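Local coordinates for cystalysin (Treponema denticola, PDB 1C7N), which binds pyridoxal-5'-phosphate and belongs to the class I and II aminotransferase family, assembling from two copies of the same chain, at residues D58-G63 against F273-Y278; E51-Y56 against Y278-I283; I93-V98 against G246-I251; K44-L49 against K238-A243. One frame throughout, in Å; residues are numbered along the deposited sequence.

Contact 1: residues D58-G63 against F273-Y278; sequences DETVLG and FTTLGY
Leu62 CD2 and Thr275 CG2 meet methyl to methyl at 3.5 Å, closer than methyl groups normally pack, with the two side chains lying nearly perpendicular. On Thr275, OG1 lies anti to the backbone N (chi1 179°), which sets CG2 between N and the carbonyl carbon and carries it to Leu62. A looser apolar touch follows, Leu62 CD2 to Leu276 CD2 at 4.5 Å. Leu62 is the centre of an inverse gamma turn, with a weak bond from Gly63 N to Val61 O, 2.9 Å. Just before Thr275, Thr274 is the N-cap of helix 275-287, its OG1 accepting from Gly277 N at 3.2 Å. Beyond these shells, Leu62 makes backbone hydrogen bonds to the second subunit, and Leu276 packs on Leu276 of that subunit. With methyl groups as the main point of meeting and no polar bond between the segments, this junction rests on shape and burial, while the directional bonds act within each segment and across the dimer interface.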
loop_
_atom_site.group_PDB
_atom_site.type_symbol
_atom_site.label_atom_id
_atom_site.label_comp_id
_atom_site.label_asym_id
_atom_site.label_seq_id
_atom_site.Cartn_x
_atom_site.Cartn_y
_atom_site.Cartn_z
ATOM N N ASP A 58 0.695 18.457 -11.209
ATOM C CA ASP A 58 0.268 19.844 -11.368
ATOM C C ASP A 58 -1.248 19.989 -11.475
ATOM O O ASP A 58 -1.774 21.088 -11.318
ATOM C CB ASP A 58 0.902 20.476 -12.617
ATOM C CG ASP A 58 2.356 20.860 -12.413
ATOM O OD1 ASP A 58 2.716 21.256 -11.287
ATOM O OD2 ASP A 58 3.139 20.787 -13.388
ATOM N N GLU A 59 -1.947 18.886 -11.737
ATOM C CA GLU A 59 -3.402 18.915 -11.898
ATOM C C GLU A 59 -4.217 18.374 -10.723
ATOM O O GLU A 59 -5.201 18.986 -10.296
ATOM C CB GLU A 59 -3.828 18.095 -13.128
ATOM C CG GLU A 59 -2.985 18.241 -14.387
ATOM C CD GLU A 59 -3.440 17.295 -15.502
ATOM O OE1 GLU A 59 -3.637 16.090 -15.225
ATOM O OE2 GLU A 59 -3.594 17.749 -16.658
ATOM N N THR A 60 -3.795 17.221 -10.213
ATOM C CA THR A 60 -4.508 16.503 -9.163
ATOM C C THR A 60 -4.373 16.914 -7.694
ATOM O O THR A 60 -3.540 17.737 -7.320
ATOM C CB THR A 60 -4.169 14.998 -9.255
ATOM O OG1 THR A 60 -5.181 14.225 -8.601
ATOM C CG2 THR A 60 -2.824 14.722 -8.589
ATOM N N VAL A 61 -5.232 16.304 -6.883
ATOM C CA VAL A 61 -5.281 16.486 -5.437
ATOM C C VAL A 61 -4.911 15.094 -4.920
ATOM O O VAL A 61 -5.516 14.099 -5.316
ATOM C CB VAL A 61 -6.706 16.863 -4.962
ATOM C CG1 VAL A 61 -6.759 16.896 -3.445
ATOM C CG2 VAL A 61 -7.109 18.227 -5.528
ATOM N N LEU A 62 -3.916 15.012 -4.048
ATOM C CA LEU A 62 -3.468 13.712 -3.560
ATOM C C LEU A 62 -4.313 13.109 -2.431
ATOM O O LEU A 62 -3.775 12.598 -1.449
ATOM C CB LEU A 62 -2.001 13.820 -3.132
ATOM C CG LEU A 62 -1.044 14.398 -4.186
ATOM C CD1 LEU A 62 0.307 14.670 -3.557
ATOM C CD2 LEU A 62 -0.906 13.437 -5.372
ATOM N N GLY A 63 -5.635 13.147 -2.588
ATOM C CA GLY A 63 -6.526 12.615 -1.565
ATOM C C GLY A 63 -6.874 11.143 -1.713
ATOM O O GLY A 63 -6.157 10.390 -2.375
ATOM N N PHE A 273 -5.150 3.439 -1.882
ATOM C CA PHE A 273 -5.637 4.791 -2.155
ATOM C C PHE A 273 -4.550 5.631 -2.827
ATOM O O PHE A 273 -4.699 6.844 -2.975
ATOM C CB PHE A 273 -6.058 5.483 -0.849
ATOM C CG PHE A 273 -7.130 4.756 -0.086
ATOM C CD1 PHE A 273 -6.940 4.428 1.254
ATOM C CD2 PHE A 273 -8.328 4.405 -0.698
ATOM C CE1 PHE A 273 -7.921 3.760 1.971
ATOM C CE2 PHE A 273 -9.321 3.736 0.011
ATOM C CZ PHE A 273 -9.117 3.413 1.351
ATOM N N THR A 274 -3.467 4.980 -3.238
ATOM C CA THR A 274 -2.335 5.654 -3.865
ATOM C C THR A 274 -2.608 6.186 -5.266
ATOM O O THR A 274 -2.460 5.465 -6.256
ATOM C CB THR A 274 -1.118 4.723 -3.928
ATOM O OG1 THR A 274 -0.165 5.248 -4.858
ATOM C CG2 THR A 274 -1.537 3.330 -4.350
ATOM N N THR A 275 -2.976 7.463 -5.331
ATOM C CA THR A 275 -3.299 8.145 -6.580
ATOM C C THR A 275 -2.259 8.037 -7.691
ATOM O O THR A 275 -2.610 7.851 -8.860
ATOM C CB THR A 275 -3.561 9.638 -6.333
ATOM O OG1 THR A 275 -3.842 10.287 -7.578
ATOM C CG2 THR A 275 -2.352 10.285 -5.694
ATOM N N LEU A 276 -0.984 8.168 -7.338
ATOM C CA LEU A 276 0.071 8.085 -8.342
ATOM C C LEU A 276 0.238 6.664 -8.861
ATOM O O LEU A 276 0.656 6.462 -10.001
ATOM C CB LEU A 276 1.390 8.602 -7.769
ATOM C CG LEU A 276 1.318 10.076 -7.356
ATOM C CD1 LEU A 276 2.633 10.507 -6.727
ATOM C CD2 LEU A 276 0.987 10.928 -8.576
ATOM N N GLY A 277 -0.093 5.685 -8.022
ATOM C CA GLY A 277 0.012 4.299 -8.432
ATOM C C GLY A 277 -0.958 4.020 -9.568
ATOM O O GLY A 277 -0.607 3.387 -10.564
ATOM N N TYR A 278 -2.189 4.491 -9.426
ATOM C CA TYR A 278 -3.174 4.287 -10.475
ATOM C C TYR A 278 -2.749 4.973 -11.768
ATOM O O TYR A 278 -2.785 4.364 -12.833
ATOM C CB TYR A 278 -4.550 4.806 -10.044
ATOM C CG TYR A 278 -5.179 3.988 -8.942
ATOM C CD1 TYR A 278 -5.218 4.460 -7.631
ATOM C CD2 TYR A 278 -5.706 2.724 -9.200
ATOM C CE1 TYR A 278 -5.768 3.694 -6.604
ATOM C CE2 TYR A 278 -6.254 1.947 -8.176
ATOM C CZ TYR A 278 -6.282 2.440 -6.884
ATOM O OH TYR A 278 -6.833 1.687 -5.872
#

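Contact 2: residues E51-Y56 against Y278-I283; sequences EGLKKY and YKACEI
Ile283 N donates to Lys279 O at 2.8 Å, a bond of helix 275-287 that joins the two residues leading its approach to Gly52 and Tyr56 of helix 47-59. One helical turn apart, they reach different parts of the opposite helix. Lys279 lays its aliphatic chain across one face of the Tyr56 ring: CG stands 3.8 Å from the ring centroid and 18° off its normal, a CH-pi contact. CB lies over the CD1 and CE1 side, while CD and CE run on toward CD2. The bend that turns the chain along the ring is at chi2 (65°), and its end leads on to a long salt bridge, Lys279 NZ to Glu282 OE1 at 3.8 Å. The second contact is made by Ile283 CD1, pressed onto the backbone of Gly52, 3.6 Å from its C, where glycine leaves room for the methyl. Leu53 CD2 fills in beside it, 4.1 Å from Ile283 CD1 and 4.3 Å from Ala280 CB. Leu53 also packs on Leu57 of the second subunit, and Tyr56 on Leu14 of that subunit. Segments 51-56 and 278-283 are steeply inclined, their N-to-C directions 136° apart and their axes 10.0 Å apart at closest approach; through them helices 47-59 and 275-287 pack together beside the subunit interface of this aminotransferase-family protein.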
loop_
_atom_site.group_PDB
_atom_site.type_symbol
_atom_site.label_atom_id
_atom_site.label_comp_id
_atom_site.label_asym_id
_atom_site.label_seq_id
_atom_site.Cartn_x
_atom_site.Cartn_y
_atom_site.Cartn_z
ATOM N N GLU A 51 7.455 12.423 -17.120
ATOM C CA GLU A 51 6.803 13.648 -17.573
ATOM C C GLU A 51 5.303 13.564 -17.286
ATOM O O GLU A 51 4.672 14.556 -16.922
ATOM C CB GLU A 51 7.057 13.865 -19.074
ATOM C CG GLU A 51 8.536 14.011 -19.405
ATOM C CD GLU A 51 8.809 14.333 -20.864
ATOM O OE1 GLU A 51 10.002 14.452 -21.219
ATOM O OE2 GLU A 51 7.845 14.470 -21.650
ATOM N N GLY A 52 4.743 12.370 -17.434
ATOM C CA GLY A 52 3.329 12.174 -17.176
ATOM C C GLY A 52 2.983 12.362 -15.708
ATOM O O GLY A 52 1.963 12.958 -15.385
ATOM N N LEU A 53 3.828 11.857 -14.812
ATOM C CA LEU A 53 3.582 11.997 -13.377
ATOM C C LEU A 53 3.704 13.455 -12.947
ATOM O O LEU A 53 2.928 13.934 -12.119
ATOM C CB LEU A 53 4.557 11.127 -12.573
ATOM C CG LEU A 53 4.348 9.617 -12.725
ATOM C CD1 LEU A 53 5.420 8.850 -11.959
ATOM C CD2 LEU A 53 2.970 9.254 -12.209
ATOM N N LYS A 54 4.683 14.158 -13.509
ATOM C CA LYS A 54 4.881 15.563 -13.190
ATOM C C LYS A 54 3.678 16.383 -13.670
ATOM O O LYS A 54 3.212 17.289 -12.973
ATOM C CB LYS A 54 6.175 16.058 -13.833
ATOM C CG LYS A 54 7.425 15.473 -13.178
ATOM C CD LYS A 54 8.642 15.534 -14.091
ATOM C CE LYS A 54 9.004 16.951 -14.477
ATOM N NZ LYS A 54 10.217 16.988 -15.342
ATOM N N LYS A 55 3.174 16.061 -14.855
ATOM C CA LYS A 55 2.007 16.754 -15.395
ATOM C C LYS A 55 0.818 16.524 -14.461
ATOM O O LYS A 55 0.071 17.453 -14.147
ATOM C CB LYS A 55 1.667 16.221 -16.789
ATOM C CG LYS A 55 0.314 16.696 -17.325
ATOM C CD LYS A 55 0.026 16.118 -18.703
ATOM C CE LYS A 55 -1.343 16.555 -19.213
ATOM N NZ LYS A 55 -1.668 15.893 -20.510
ATOM N N TYR A 56 0.657 15.279 -14.015
ATOM C CA TYR A 56 -0.442 14.917 -13.127
ATOM C C TYR A 56 -0.334 15.632 -11.781
ATOM O O TYR A 56 -1.340 16.076 -11.225
ATOM C CB TYR A 56 -0.461 13.403 -12.895
ATOM C CG TYR A 56 -1.747 12.877 -12.297
ATOM C CD1 TYR A 56 -1.728 12.044 -11.180
ATOM C CD2 TYR A 56 -2.984 13.181 -12.870
ATOM C CE1 TYR A 56 -2.903 11.519 -10.650
ATOM C CE2 TYR A 56 -4.167 12.662 -12.345
ATOM C CZ TYR A 56 -4.117 11.831 -11.237
ATOM O OH TYR A 56 -5.274 11.287 -10.728
ATOM N N TYR A 278 -2.189 4.491 -9.426
ATOM C CA TYR A 278 -3.174 4.287 -10.475
ATOM C C TYR A 278 -2.749 4.973 -11.768
ATOM O O TYR A 278 -2.785 4.364 -12.833
ATOM C CB TYR A 278 -4.550 4.806 -10.044
ATOM C CG TYR A 278 -5.179 3.988 -8.942
ATOM C CD1 TYR A 278 -5.218 4.460 -7.631
ATOM C CD2 TYR A 278 -5.706 2.724 -9.200
ATOM C CE1 TYR A 278 -5.768 3.694 -6.604
ATOM C CE2 TYR A 278 -6.254 1.947 -8.176
ATOM C CZ TYR A 278 -6.282 2.440 -6.884
ATOM O OH TYR A 278 -6.833 1.687 -5.872
ATOM N N LYS A 279 -2.329 6.233 -11.672
ATOM C CA LYS A 279 -1.919 6.999 -12.852
ATOM C C LYS A 279 -0.669 6.451 -13.537
ATOM O O LYS A 279 -0.566 6.475 -14.765
ATOM C CB LYS A 279 -1.687 8.465 -12.482
ATOM C CG LYS A 279 -1.469 9.374 -13.686
ATOM C CD LYS A 279 -2.719 9.451 -14.551
ATOM C CE LYS A 279 -2.520 10.387 -15.728
ATOM N NZ LYS A 279 -3.711 10.410 -16.620
ATOM N N ALA A 280 0.281 5.969 -12.738
ATOM C CA ALA A 280 1.518 5.409 -13.271
ATOM C C ALA A 280 1.222 4.226 -14.190
ATOM O O ALA A 280 1.794 4.111 -15.271
ATOM C CB ALA A 280 2.432 4.967 -12.124
ATOM N N CYS A 281 0.329 3.344 -13.754
ATOM C CA CYS A 281 -0.029 2.173 -14.551
ATOM C C CYS A 281 -0.704 2.594 -15.854
ATOM O O CYS A 281 -0.415 2.044 -16.919
ATOM C CB CYS A 281 -0.965 1.260 -13.759
ATOM S SG CYS A 281 -1.489 -0.209 -14.670
ATOM N N GLU A 282 -1.604 3.569 -15.766
ATOM C CA GLU A 282 -2.301 4.055 -16.949
ATOM C C GLU A 282 -1.331 4.691 -17.946
ATOM O O GLU A 282 -1.380 4.400 -19.148
ATOM C CB GLU A 282 -3.381 5.070 -16.555
ATOM C CG GLU A 282 -4.081 5.693 -17.758
ATOM C CD GLU A 282 -5.250 6.577 -17.367
ATOM O OE1 GLU A 282 -5.606 7.472 -18.161
ATOM O OE2 GLU A 282 -5.822 6.368 -16.276
ATOM N N ILE A 283 -0.451 5.554 -17.453
ATOM C CA ILE A 283 0.529 6.207 -18.317
ATOM C C ILE A 283 1.418 5.182 -19.019
ATOM O O ILE A 283 1.688 5.302 -20.215
ATOM C CB ILE A 283 1.448 7.151 -17.526
ATOM C CG1 ILE A 283 0.637 8.302 -16.922
ATOM C CG2 ILE A 283 2.534 7.704 -18.446
ATOM C CD1 ILE A 283 1.439 9.156 -15.959
#

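Contact 3: residues I93-V98 against G246-I251; sequences INTAGV and GMSNII. With PLP (pyridoxal-5'-phosphate), chain I.
Ile93 and Ile250 form an antiparallel hydrogen-bonded pair that sets strand 92-95, outermost within this chain, beside strand 248-251 in the mixed seven-stranded sheet of a fold type I pyridoxal-5'-phosphate protein. Ile93 N gives a nearly straight bond to Ile250 O at 2.7 Å, in the carbonyl plane, and Ile250 N returns one to Ile93 O at 2.8 Å. Side chains add to this ladder. Asn94 CG is anti to its own carbonyl carbon (chi1 -58°), which swings the amide over the neighbouring strand: ND2 donates to Ser248 O at 2.9 Å, and that oxygen lies in the Asn94 amide plane. The Asn249 amide runs alongside, pointing the same way but turned 66° against it; its OD1 is hydrogen-bonded to Tyr71 OH. Met247, bent at chi2 and chi3, folds SD back to 3.9 Å from Asn94 CB. On the opposite face, Thr95 OG1 sits between backbone N and carbonyl carbon (chi1 62°). There it donates to Gly97 O at 2.9 Å, from above the carbonyl plane, and lies 3.7 Å from Ile250 CG1. The bond spans the inverse gamma turn centred on Ala96, after which Val98 N donates to PLP O2P at 2.8 Å.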
loop_
_atom_site.group_PDB
_atom_site.type_symbol
_atom_site.label_atom_id
_atom_site.label_comp_id
_atom_site.label_asym_id
_atom_site.label_seq_id
_atom_site.Cartn_x
_atom_site.Cartn_y
_atom_site.Cartn_z
ATOM N N ILE A 93 -9.134 -6.418 -9.431
ATOM C CA ILE A 93 -9.053 -6.066 -8.011
ATOM C C ILE A 93 -7.624 -5.573 -7.761
ATOM O O ILE A 93 -6.656 -6.222 -8.171
ATOM C CB ILE A 93 -9.348 -7.278 -7.097
ATOM C CG1 ILE A 93 -10.759 -7.813 -7.380
ATOM C CG2 ILE A 93 -9.217 -6.869 -5.631
ATOM C CD1 ILE A 93 -11.867 -6.789 -7.185
ATOM N N ASN A 94 -7.495 -4.436 -7.084
ATOM C CA ASN A 94 -6.179 -3.852 -6.829
ATOM C C ASN A 94 -5.568 -4.130 -5.461
ATOM O O ASN A 94 -6.266 -4.180 -4.445
ATOM C CB ASN A 94 -6.233 -2.334 -7.031
ATOM C CG ASN A 94 -6.685 -1.945 -8.429
ATOM O OD1 ASN A 94 -7.663 -1.217 -8.595
ATOM N ND2 ASN A 94 -5.971 -2.426 -9.440
ATOM N N THR A 95 -4.249 -4.302 -5.455
ATOM C CA THR A 95 -3.492 -4.528 -4.231
ATOM C C THR A 95 -2.178 -3.784 -4.397
ATOM O O THR A 95 -1.769 -3.485 -5.518
ATOM C CB THR A 95 -3.178 -6.018 -3.999
ATOM O OG1 THR A 95 -2.371 -6.510 -5.074
ATOM C CG2 THR A 95 -4.465 -6.830 -3.910
ATOM N N ALA A 96 -1.529 -3.462 -3.285
ATOM C CA ALA A 96 -0.257 -2.762 -3.337
ATOM C C ALA A 96 0.837 -3.814 -3.456
ATOM O O ALA A 96 1.537 -4.106 -2.491
ATOM C CB ALA A 96 -0.055 -1.930 -2.072
ATOM N N GLY A 97 0.965 -4.399 -4.640
ATOM C CA GLY A 97 1.982 -5.410 -4.842
ATOM C C GLY A 97 1.419 -6.808 -4.988
ATOM O O GLY A 97 0.373 -7.141 -4.435
ATOM N N VAL A 98 2.134 -7.636 -5.739
ATOM C CA VAL A 98 1.725 -9.007 -5.975
ATOM C C VAL A 98 1.926 -9.904 -4.759
ATOM O O VAL A 98 1.079 -10.745 -4.468
ATOM C CB VAL A 98 2.485 -9.594 -7.182
ATOM C CG1 VAL A 98 2.162 -11.075 -7.347
ATOM C CG2 VAL A 98 2.106 -8.828 -8.438
ATOM N N GLY A 246 3.854 0.810 -6.100
ATOM C CA GLY A 246 2.871 -0.074 -5.497
ATOM C C GLY A 246 1.453 -0.118 -6.039
ATOM O O GLY A 246 0.546 0.462 -5.444
ATOM N N MET A 247 1.257 -0.806 -7.160
ATOM C CA MET A 247 -0.074 -0.943 -7.748
ATOM C C MET A 247 -0.142 -2.210 -8.586
ATOM O O MET A 247 0.612 -2.371 -9.544
ATOM C CB MET A 247 -0.428 0.275 -8.602
ATOM C CG MET A 247 -1.843 0.234 -9.182
ATOM S SD MET A 247 -3.147 -0.145 -7.971
ATOM C CE MET A 247 -3.104 1.316 -6.926
ATOM N N SER A 248 -1.045 -3.111 -8.214
ATOM C CA SER A 248 -1.197 -4.376 -8.920
ATOM C C SER A 248 -2.619 -4.568 -9.442
ATOM O O SER A 248 -3.580 -4.032 -8.883
ATOM C CB SER A 248 -0.851 -5.535 -7.984
ATOM O OG SER A 248 0.406 -5.340 -7.363
ATOM N N ASN A 249 -2.741 -5.336 -10.517
ATOM C CA ASN A 249 -4.038 -5.624 -11.106
ATOM C C ASN A 249 -4.300 -7.121 -11.026
ATOM O O ASN A 249 -3.883 -7.888 -11.903
ATOM C CB ASN A 249 -4.079 -5.157 -12.557
ATOM C CG ASN A 249 -4.044 -3.657 -12.674
ATOM O OD1 ASN A 249 -4.909 -2.961 -12.128
ATOM N ND2 ASN A 249 -3.044 -3.140 -13.379
ATOM N N ILE A 250 -4.974 -7.531 -9.955
ATOM C CA ILE A 250 -5.289 -8.934 -9.739
ATOM C C ILE A 250 -6.596 -9.210 -10.464
ATOM O O ILE A 250 -7.622 -8.588 -10.167
ATOM C CB ILE A 250 -5.446 -9.239 -8.233
ATOM C CG1 ILE A 250 -4.359 -8.511 -7.442
ATOM C CG2 ILE A 250 -5.309 -10.739 -7.991
ATOM C CD1 ILE A 250 -2.928 -8.927 -7.822
ATOM N N ILE A 251 -6.557 -10.132 -11.422
ATOM C CA ILE A 251 -7.743 -10.451 -12.213
ATOM C C ILE A 251 -8.458 -11.702 -11.723
ATOM O O ILE A 251 -7.876 -12.792 -11.678
ATOM C CB ILE A 251 -7.371 -10.637 -13.701
ATOM C CG1 ILE A 251 -6.498 -9.470 -14.167
ATOM C CG2 ILE A 251 -8.633 -10.709 -14.554
ATOM C CD1 ILE A 251 -7.128 -8.099 -13.956
HETATM N N1 PLP I . 6.165 -12.290 -8.357
HETATM C C2 PLP I . 7.384 -12.637 -8.972
HETATM C C2A PLP I . 7.425 -14.026 -9.581
HETATM C C3 PLP I . 8.404 -11.586 -9.029
HETATM O O3 PLP I . 9.569 -12.011 -9.519
HETATM C C4 PLP I . 8.108 -10.296 -8.526
HETATM C C4A PLP I . 9.060 -9.193 -8.650
HETATM C C5 PLP I . 6.755 -10.056 -7.930
HETATM C C6 PLP I . 5.836 -11.062 -7.840
HETATM C C5A PLP I . 6.359 -8.594 -7.750
HETATM O O4P PLP I . 5.963 -8.072 -6.545
HETATM P P PLP I . 5.490 -6.520 -6.660
HETATM O O1P PLP I . 5.467 -6.108 -5.259
HETATM O O2P PLP I . 4.108 -6.496 -7.289
HETATM O O3P PLP I . 6.449 -5.744 -7.452
#

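Contact 4: residues K44-L49 against K238-A243; sequences KNPPEL and KTFNIA. With PLP (pyridoxal-5'-phosphate), chain I.
Asn45 packs against Asn241, and just before it the backbone O of Lys44 is linked to Asn241 ND2 through a water, which donates weakly to Lys44 O and accepts from Asn241 ND2 at 3.1 Å. The side chain of Asn45 lies against the backbone of Phe240 and Asn241, where the chain leaves helix 237-240. Pro46, at the N-cap position of helix 47-59, meets the Phe240 ring at its edge, near the ring plane, with CG 4.2 Å from CD2. A turn further on, Leu49 has CG anti to the backbone N (chi1 176°), and this extension brings CD2 to 3.5 Å from Ile242 CG2, the tightest apolar touch between the segments. Opposite, Asn241 takes positive phi (57°) in a Schellman motif, which ends the helix and turns the chain so that Asn241 points toward segment 44-49 and Ile242 touches it through CG2. Asn45 and Asn241 also touch Leu62 and Val61 of the second subunit, respectively. In this chain the start of helix 47-59 thus packs on the end of helix 237-240, in which Lys238 NZ is bound to PLP C4A at 1.3 Å, a covalent lysine-PLP link consistent with the Schiff base of fold type I proteins.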
loop_
_atom_site.group_PDB
_atom_site.type_symbol
_atom_site.label_atom_id
_atom_site.label_comp_id
_atom_site.label_asym_id
_atom_site.label_seq_id
_atom_site.Cartn_x
_atom_site.Cartn_y
_atom_site.Cartn_z
ATOM N N LYS A 44 16.736 4.574 -15.781
ATOM C CA LYS A 44 15.797 5.576 -15.312
ATOM C C LYS A 44 14.457 5.095 -15.882
ATOM O O LYS A 44 14.420 4.358 -16.875
ATOM C CB LYS A 44 16.147 6.966 -15.854
ATOM C CG LYS A 44 17.241 7.705 -15.066
ATOM C CD LYS A 44 16.838 7.886 -13.598
ATOM C CE LYS A 44 17.480 9.122 -12.955
ATOM N NZ LYS A 44 18.971 9.084 -12.904
ATOM N N ASN A 45 13.360 5.485 -15.251
ATOM C CA ASN A 45 12.037 5.079 -15.728
ATOM C C ASN A 45 11.730 5.717 -17.083
ATOM O O ASN A 45 12.422 6.637 -17.515
ATOM C CB ASN A 45 10.989 5.470 -14.690
ATOM C CG ASN A 45 11.106 4.645 -13.422
ATOM O OD1 ASN A 45 10.664 3.494 -13.376
ATOM N ND2 ASN A 45 11.722 5.215 -12.398
ATOM N N PRO A 46 10.697 5.225 -17.779
ATOM C CA PRO A 46 10.355 5.797 -19.085
ATOM C C PRO A 46 10.118 7.302 -18.983
ATOM O O PRO A 46 9.446 7.771 -18.067
ATOM C CB PRO A 46 9.084 5.046 -19.470
ATOM C CG PRO A 46 9.250 3.728 -18.785
ATOM C CD PRO A 46 9.789 4.117 -17.435
ATOM N N PRO A 47 10.672 8.079 -19.923
ATOM C CA PRO A 47 10.499 9.536 -19.907
ATOM C C PRO A 47 9.021 9.945 -19.877
ATOM O O PRO A 47 8.640 10.871 -19.162
ATOM C CB PRO A 47 11.203 9.982 -21.188
ATOM C CG PRO A 47 12.260 8.928 -21.379
ATOM C CD PRO A 47 11.515 7.658 -21.054
ATOM N N GLU A 48 8.193 9.251 -20.652
ATOM C CA GLU A 48 6.764 9.552 -20.695
ATOM C C GLU A 48 6.134 9.423 -19.310
ATOM O O GLU A 48 5.289 10.238 -18.927
ATOM C CB GLU A 48 6.036 8.620 -21.670
ATOM C CG GLU A 48 6.420 8.792 -23.139
ATOM C CD GLU A 48 7.611 7.938 -23.555
ATOM O OE1 GLU A 48 7.912 7.897 -24.766
ATOM O OE2 GLU A 48 8.244 7.309 -22.679
ATOM N N LEU A 49 6.539 8.399 -18.562
ATOM C CA LEU A 49 6.003 8.196 -17.218
ATOM C C LEU A 49 6.388 9.360 -16.316
ATOM O O LEU A 49 5.531 9.956 -15.660
ATOM C CB LEU A 49 6.521 6.886 -16.605
ATOM C CG LEU A 49 6.085 6.637 -15.155
ATOM C CD1 LEU A 49 4.573 6.634 -15.072
ATOM C CD2 LEU A 49 6.639 5.306 -14.650
ATOM N N LYS A 238 7.143 -4.783 -12.735
ATOM C CA LYS A 238 8.350 -5.384 -13.286
ATOM C C LYS A 238 8.597 -4.852 -14.699
ATOM O O LYS A 238 9.729 -4.520 -15.069
ATOM C CB LYS A 238 8.223 -6.912 -13.310
ATOM C CG LYS A 238 8.573 -7.564 -11.980
ATOM C CD LYS A 238 10.066 -7.399 -11.679
ATOM C CE LYS A 238 10.471 -7.915 -10.287
ATOM N NZ LYS A 238 9.555 -8.971 -9.857
ATOM N N THR A 239 7.525 -4.741 -15.474
ATOM C CA THR A 239 7.618 -4.258 -16.851
ATOM C C THR A 239 8.232 -2.862 -16.991
ATOM O O THR A 239 9.113 -2.647 -17.825
ATOM C CB THR A 239 6.227 -4.222 -17.517
ATOM O OG1 THR A 239 5.569 -5.481 -17.324
ATOM C CG2 THR A 239 6.355 -3.938 -19.019
ATOM N N PHE A 240 7.774 -1.916 -16.174
ATOM C CA PHE A 240 8.259 -0.540 -16.280
ATOM C C PHE A 240 9.112 -0.029 -15.117
ATOM O O PHE A 240 9.290 1.182 -14.942
ATOM C CB PHE A 240 7.064 0.390 -16.507
ATOM C CG PHE A 240 6.232 0.013 -17.707
ATOM C CD1 PHE A 240 5.094 -0.773 -17.566
ATOM C CD2 PHE A 240 6.610 0.420 -18.987
ATOM C CE1 PHE A 240 4.341 -1.149 -18.684
ATOM C CE2 PHE A 240 5.866 0.049 -20.109
ATOM C CZ PHE A 240 4.731 -0.736 -19.956
ATOM N N ASN A 241 9.642 -0.958 -14.326
ATOM C CA ASN A 241 10.502 -0.618 -13.195
ATOM C C ASN A 241 9.838 0.319 -12.181
ATOM O O ASN A 241 10.444 1.305 -11.741
ATOM C CB ASN A 241 11.801 0.007 -13.727
ATOM C CG ASN A 241 12.881 0.116 -12.670
ATOM O OD1 ASN A 241 12.859 -0.590 -11.664
ATOM N ND2 ASN A 241 13.850 0.993 -12.905
ATOM N N ILE A 242 8.599 0.007 -11.804
ATOM C CA ILE A 242 7.890 0.832 -10.825
ATOM C C ILE A 242 7.379 0.054 -9.618
ATOM O O ILE A 242 6.231 0.215 -9.192
ATOM C CB ILE A 242 6.712 1.611 -11.466
ATOM C CG1 ILE A 242 5.747 0.659 -12.171
ATOM C CG2 ILE A 242 7.253 2.655 -12.432
ATOM C CD1 ILE A 242 4.497 1.359 -12.717
ATOM N N ALA A 243 8.246 -0.789 -9.064
ATOM C CA ALA A 243 7.907 -1.570 -7.884
ATOM C C ALA A 243 7.650 -0.587 -6.742
ATOM O O ALA A 243 6.940 -0.900 -5.794
ATOM C CB ALA A 243 9.060 -2.511 -7.517
HETATM N N1 PLP I . 6.165 -12.290 -8.357
HETATM C C2 PLP I . 7.384 -12.637 -8.972
HETATM C C2A PLP I . 7.425 -14.026 -9.581
HETATM C C3 PLP I . 8.404 -11.586 -9.029
HETATM O O3 PLP I . 9.569 -12.011 -9.519
HETATM C C4 PLP I . 8.108 -10.296 -8.526
HETATM C C4A PLP I . 9.060 -9.193 -8.650
HETATM C C5 PLP I . 6.755 -10.056 -7.930
HETATM C C6 PLP I . 5.836 -11.062 -7.840
HETATM C C5A PLP I . 6.359 -8.594 -7.750
HETATM O O4P PLP I . 5.963 -8.072 -6.545
HETATM P P PLP I . 5.490 -6.520 -6.660
HETATM O O1P PLP I . 5.467 -6.108 -5.259
HETATM O O2P PLP I . 4.108 -6.496 -7.289
HETATM O O3P PLP I . 6.449 -5.744 -7.452
HETATM O O HOH W 1 13.461 2.168 -15.769
#

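Along the chain the segments of contacts 4, 2 and 1 follow one another through helix 47-59 and its flanks, whereas their partners lie some 190 to 220 residues later. Contacts 1 and 2 share helix 275-287 and Tyr278, their centres 9 Å apart; contact 2 touches contact 4, with centres 11 Å apart, where Ile283 packs on Leu49. Contact 3, in the seven-stranded sheet, is nested inside the loops closed by contacts 1 and 2, and Tyr278 bears on its Met247. Contact 4 crosses the other three in sequence. Contacts 3 and 4 both reach pyridoxal-5'-phosphate, with centres 16 Å apart, while contacts 1, 2 and 4 touch the second subunit, so this region joins the ligand pocket to the dimer interface.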